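Long-range contacts in pseudouridine synthase (Pyrococcus abyssi, PDB 2AUS), which probably isomerises uridine to pseudouridine in RNA as a TruB-family (Cbf5) synthase carrying a PUA domain: residues G56-E61 and L81-S86; G266-V271 and K314-D319. All coordinates share one frame; numbering follows the deposited sequence.

Contact 1: G56-E61 and L81-S86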
loop_
_atom_site.group_PDB
_atom_site.type_symbol
_atom_site.label_atom_id
_atom_site.label_comp_id
_atom_site.label_asym_id
_atom_site.label_seq_id
_atom_site.Cartn_x
_atom_site.Cartn_y
_atom_site.Cartn_z
ATOM N N GLY A 56 2.713 -6.735 4.320
ATOM C CA GLY A 56 2.459 -6.154 3.011
ATOM C C GLY A 56 3.625 -6.330 2.061
ATOM O O GLY A 56 3.602 -7.203 1.188
ATOM N N PRO A 57 4.673 -5.511 2.203
ATOM C CA PRO A 57 5.840 -5.618 1.326
ATOM C C PRO A 57 6.626 -6.905 1.550
ATOM O O PRO A 57 6.455 -7.585 2.561
ATOM C CB PRO A 57 6.653 -4.377 1.688
ATOM C CG PRO A 57 6.311 -4.163 3.134
ATOM C CD PRO A 57 4.825 -4.394 3.152
ATOM N N THR A 58 7.476 -7.248 0.589
ATOM C CA THR A 58 8.307 -8.429 0.726
ATOM C C THR A 58 9.521 -7.966 1.530
ATOM O O THR A 58 9.724 -6.764 1.724
ATOM C CB THR A 58 8.787 -8.959 -0.644
ATOM O OG1 THR A 58 9.625 -7.979 -1.261
ATOM C CG2 THR A 58 7.598 -9.250 -1.556
ATOM N N SER A 59 10.321 -8.909 2.006
ATOM C CA SER A 59 11.499 -8.547 2.777
ATOM C C SER A 59 12.475 -7.779 1.905
ATOM O O SER A 59 13.095 -6.809 2.355
ATOM C CB SER A 59 12.161 -9.797 3.346
ATOM O OG SER A 59 11.367 -10.313 4.399
ATOM N N HIS A 60 12.595 -8.207 0.652
ATOM C CA HIS A 60 13.484 -7.557 -0.305
ATOM C C HIS A 60 13.094 -6.094 -0.457
ATOM O O HIS A 60 13.949 -5.210 -0.437
ATOM C CB HIS A 60 13.388 -8.241 -1.669
ATOM C CG HIS A 60 14.269 -7.629 -2.714
ATOM N ND1 HIS A 60 15.620 -7.891 -2.796
ATOM C CD2 HIS A 60 13.996 -6.746 -3.704
ATOM C CE1 HIS A 60 16.141 -7.197 -3.792
ATOM N NE2 HIS A 60 15.177 -6.494 -4.359
ATOM N N GLU A 61 11.798 -5.844 -0.616
ATOM C CA GLU A 61 11.307 -4.482 -0.773
ATOM C C GLU A 61 11.589 -3.646 0.468
ATOM O O GLU A 61 11.930 -2.469 0.361
ATOM C CB GLU A 61 9.807 -4.489 -1.070
ATOM C CG GLU A 61 9.445 -5.278 -2.318
ATOM C CD GLU A 61 7.969 -5.211 -2.654
ATOM O OE1 GLU A 61 7.135 -5.574 -1.790
ATOM O OE2 GLU A 61 7.649 -4.791 -3.789
ATOM N N LEU A 81 11.043 -13.105 5.702
ATOM C CA LEU A 81 9.713 -13.150 6.276
ATOM C C LEU A 81 8.828 -12.954 5.067
ATOM O O LEU A 81 9.132 -12.119 4.211
ATOM C CB LEU A 81 9.482 -12.002 7.262
ATOM C CG LEU A 81 10.067 -12.149 8.659
ATOM C CD1 LEU A 81 9.683 -10.935 9.494
ATOM C CD2 LEU A 81 9.538 -13.427 9.296
ATOM N N ASP A 82 7.747 -13.720 4.981
ATOM C CA ASP A 82 6.843 -13.598 3.846
ATOM C C ASP A 82 6.121 -12.255 3.841
ATOM O O ASP A 82 6.026 -11.583 4.869
ATOM C CB ASP A 82 5.850 -14.762 3.832
ATOM C CG ASP A 82 6.526 -16.084 3.529
ATOM O OD1 ASP A 82 7.406 -16.103 2.638
ATOM O OD2 ASP A 82 6.182 -17.099 4.174
ATOM N N PRO A 83 5.604 -11.846 2.673
ATOM C CA PRO A 83 4.894 -10.576 2.514
ATOM C C PRO A 83 3.891 -10.235 3.609
ATOM O O PRO A 83 3.922 -9.137 4.163
ATOM C CB PRO A 83 4.232 -10.722 1.146
ATOM C CG PRO A 83 5.230 -11.564 0.397
ATOM C CD PRO A 83 5.578 -12.621 1.417
ATOM N N LYS A 84 3.004 -11.173 3.915
ATOM C CA LYS A 84 1.974 -10.960 4.925
ATOM C C LYS A 84 2.474 -11.007 6.363
ATOM O O LYS A 84 1.770 -10.574 7.271
ATOM C CB LYS A 84 0.860 -12.000 4.771
ATOM C CG LYS A 84 0.204 -12.040 3.401
ATOM C CD LYS A 84 -0.827 -13.162 3.321
ATOM C CE LYS A 84 -1.396 -13.302 1.908
ATOM N NZ LYS A 84 -2.485 -14.323 1.827
ATOM N N VAL A 85 3.679 -11.529 6.574
ATOM C CA VAL A 85 4.231 -11.649 7.920
ATOM C C VAL A 85 4.936 -10.390 8.427
ATOM O O VAL A 85 5.636 -9.711 7.682
ATOM C CB VAL A 85 5.220 -12.832 7.993
ATOM C CG1 VAL A 85 5.699 -13.035 9.439
ATOM C CG2 VAL A 85 4.550 -14.092 7.458
ATOM N N SER A 86 4.747 -10.082 9.703
ATOM C CA SER A 86 5.387 -8.911 10.293
ATOM C C SER A 86 6.352 -9.358 11.391
ATOM O O SER A 86 6.458 -10.548 11.691
ATOM C CB SER A 86 4.332 -7.973 10.885
ATOM O OG SER A 86 3.771 -8.523 12.059
HETATM O O HOH W 1 8.977 -11.560 1.538
#
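Gly56 to Ser59 and Leu81 to Pro83 join two sequence motifs of the TruB-type pseudouridine synthase fold: Lys-Pro-Pro-Gly-Pro-Thr-Ser-His, which runs into helix 59-69, and the end of Gly-Thr-Leu-Asp-Pro, the motif in which this family carries its active-site aspartate. The two backbones are joined directly at Gly56, whose N donates to Pro83 O at 2.7 Å with an N-H...O angle of 155°, although the donor is tilted 35° from the carbonyl plane. Next to it, Pro83 CA lies 3.4 Å from Pro57 O in a CA-H...O contact. Pro57 O and Pro83 O are both acceptors; Lys53 NZ is hydrogen-bonded to each of them and also to Val85 O, which probably offsets the closeness of these carbonyl oxygens.

A second grip falls on Leu81 O. Ser59 OG, placed beside its own backbone N, donates to this oxygen over 2.9 Å, in the carbonyl plane and on a lone pair. A water accepts from Ser59 N at 3.0 Å and donates to Leu81 O at 2.7 Å, so the hydroxyl and the first N-H of the helix reach the same carbonyl, one directly and one through water. Asp82, flanked by the two held residues, opens a type I turn that ends at Val85.

Thr58 both caps the helix and touches the facing proline. Its chi1 of 64° puts OG1 between the backbone N and the carbonyl carbon, where it accepts from Glu61 N at 3.1 Å as N-cap. The same torsion leaves the methyl beside the backbone N, where Thr58 CG2 meets the ring at Pro83 CG, 3.8 Å away. Glu61 completes a capping box, its OE1 using the anti lone pair to accept from Thr58 N at 2.9 Å.

Contact 2: G266-V271 and K314-D319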
loop_
_atom_site.group_PDB
_atom_site.type_symbol
_atom_site.label_atom_id
_atom_site.label_comp_id
_atom_site.label_asym_id
_atom_site.label_seq_id
_atom_site.Cartn_x
_atom_site.Cartn_y
_atom_site.Cartn_z
ATOM N N GLY A 266 43.042 -11.557 4.429
ATOM C CA GLY A 266 42.693 -12.762 3.694
ATOM C C GLY A 266 43.196 -14.123 4.141
ATOM O O GLY A 266 42.783 -15.135 3.578
ATOM N N ALA A 267 44.074 -14.172 5.136
ATOM C CA ALA A 267 44.597 -15.453 5.602
ATOM C C ALA A 267 43.602 -16.199 6.480
ATOM O O ALA A 267 42.655 -15.612 7.005
ATOM C CB ALA A 267 45.885 -15.239 6.374
ATOM N N ASN A 268 43.808 -17.503 6.619
ATOM C CA ASN A 268 42.955 -18.296 7.488
ATOM C C ASN A 268 43.552 -18.138 8.876
ATOM O O ASN A 268 44.715 -17.774 9.010
ATOM C CB ASN A 268 42.965 -19.771 7.084
ATOM C CG ASN A 268 42.109 -20.046 5.873
ATOM O OD1 ASN A 268 41.027 -19.477 5.725
ATOM N ND2 ASN A 268 42.579 -20.934 5.002
ATOM N N LEU A 269 42.770 -18.411 9.911
ATOM C CA LEU A 269 43.274 -18.272 11.275
ATOM C C LEU A 269 44.084 -19.485 11.703
ATOM O O LEU A 269 43.634 -20.621 11.570
ATOM C CB LEU A 269 42.107 -18.080 12.252
ATOM C CG LEU A 269 42.457 -18.037 13.742
ATOM C CD1 LEU A 269 43.306 -16.812 14.027
ATOM C CD2 LEU A 269 41.176 -18.019 14.570
ATOM N N THR A 270 45.280 -19.245 12.224
ATOM C CA THR A 270 46.112 -20.338 12.693
ATOM C C THR A 270 46.051 -20.360 14.214
ATOM O O THR A 270 45.791 -19.338 14.851
ATOM C CB THR A 270 47.579 -20.182 12.232
ATOM O OG1 THR A 270 48.126 -18.968 12.756
ATOM C CG2 THR A 270 47.653 -20.139 10.708
ATOM N N VAL A 271 46.284 -21.536 14.779
ATOM C CA VAL A 271 46.260 -21.754 16.223
ATOM C C VAL A 271 47.061 -20.746 17.051
ATOM O O VAL A 271 46.601 -20.289 18.100
ATOM C CB VAL A 271 46.756 -23.193 16.547
ATOM C CG1 VAL A 271 46.834 -23.413 18.057
ATOM C CG2 VAL A 271 45.819 -24.207 15.895
ATOM N N LYS A 314 50.000 -25.430 16.282
ATOM C CA LYS A 314 50.096 -25.046 14.883
ATOM C C LYS A 314 48.944 -25.603 14.062
ATOM O O LYS A 314 48.148 -26.406 14.552
ATOM C CB LYS A 314 51.436 -25.511 14.301
ATOM C CG LYS A 314 51.729 -26.989 14.503
ATOM C CD LYS A 314 53.191 -27.312 14.205
ATOM C CE LYS A 314 54.128 -26.534 15.130
ATOM N NZ LYS A 314 55.578 -26.770 14.841
ATOM N N GLY A 315 48.856 -25.162 12.813
ATOM C CA GLY A 315 47.798 -25.625 11.938
ATOM C C GLY A 315 46.701 -24.593 11.775
ATOM O O GLY A 315 46.637 -23.613 12.525
ATOM N N ILE A 316 45.840 -24.811 10.787
ATOM C CA ILE A 316 44.730 -23.912 10.522
ATOM C C ILE A 316 43.584 -24.239 11.472
ATOM O O ILE A 316 43.080 -25.365 11.495
ATOM C CB ILE A 316 44.254 -24.050 9.071
ATOM C CG1 ILE A 316 45.385 -23.629 8.130
ATOM C CG2 ILE A 316 43.014 -23.194 8.836
ATOM C CD1 ILE A 316 45.058 -23.796 6.663
ATOM N N ALA A 317 43.186 -23.257 12.272
ATOM C CA ALA A 317 42.105 -23.464 13.221
ATOM C C ALA A 317 40.760 -23.151 12.577
ATOM O O ALA A 317 39.758 -23.801 12.867
ATOM C CB ALA A 317 42.319 -22.593 14.449
ATOM N N VAL A 318 40.734 -22.157 11.697
ATOM C CA VAL A 318 39.489 -21.787 11.037
ATOM C C VAL A 318 39.639 -21.430 9.567
ATOM O O VAL A 318 40.547 -20.688 9.184
ATOM C CB VAL A 318 38.821 -20.569 11.720
ATOM C CG1 VAL A 318 37.513 -20.235 11.008
ATOM C CG2 VAL A 318 38.572 -20.856 13.194
ATOM N N ASP A 319 38.737 -21.962 8.748
ATOM C CA ASP A 319 38.725 -21.647 7.329
ATOM C C ASP A 319 37.793 -20.456 7.183
ATOM O O ASP A 319 36.572 -20.602 7.208
ATOM C CB ASP A 319 38.209 -22.823 6.501
ATOM C CG ASP A 319 39.329 -23.596 5.838
ATOM O OD1 ASP A 319 40.202 -22.949 5.218
ATOM O OD2 ASP A 319 39.339 -24.842 5.924
#
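Asn268 crosses the side chains of Ile316 and Asp319 and touches the carbonyl of Val318, and its atoms can be followed outward. Asn268 CB sits 3.3 Å from Val318 O and 3.8 Å from Ile316 CG2. A chi1 of -77° sets CG beside the backbone N, where it faces Asp319 OD1. Asn268 OD1 passes near Asp319 CA and accepts from Val320 N, which holds the amide by its oxygen. Asn268 ND2 comes within 3.1 Å of Asp319 OD1, but the angle is too poor for a hydrogen bond, and the amide and carboxylate planes stand 83° apart.

Beyond Asn268 the main chains pair as strands 269-270 and 316-323 of the PUA domain, antiparallel, with 269-270 the outermost strand of its sheet within this chain. The register slips by one residue in a classic beta bulge, with Ala317 and Val318 together opposite Leu269. Two donors share Leu269 O: Ala317 N at 2.8 Å, in the carbonyl plane, and Val318 N at 3.3 Å, tilted 22° from it. Leu269 N returns a bond to Val318 O. Past the bulge, Val271 N donates to Gly315 O at 3.1 Å.

Leu269 CD2 packs on Val318 CG2 at 4.1 Å, and both residues also touch Ile253 of strand 252-255. Val271 CG2 rests on Ala317 CB, likewise 4.1 Å away.

From the N terminus, strand 18-20 first joins the sheet that later includes contact 2, and the chain then enters the synthase fold. There contact 1 closes a loop of 19 residues, containing the rest of helix 59-69 and strand 75-77, and ties the start of that helix to the turn before strand 88-93. Contact 2 closes 42 residues much later, bringing the segment after helix 257-264 against strand 316-323. The two loops are in series, neither nested nor crossed. The centres of contact 1 and contact 2 are 39 Å apart, on opposite sides of the chain's centre. The nearest atoms of contact 1 and contact 2 are about 26 Å apart, so the contacts do not touch.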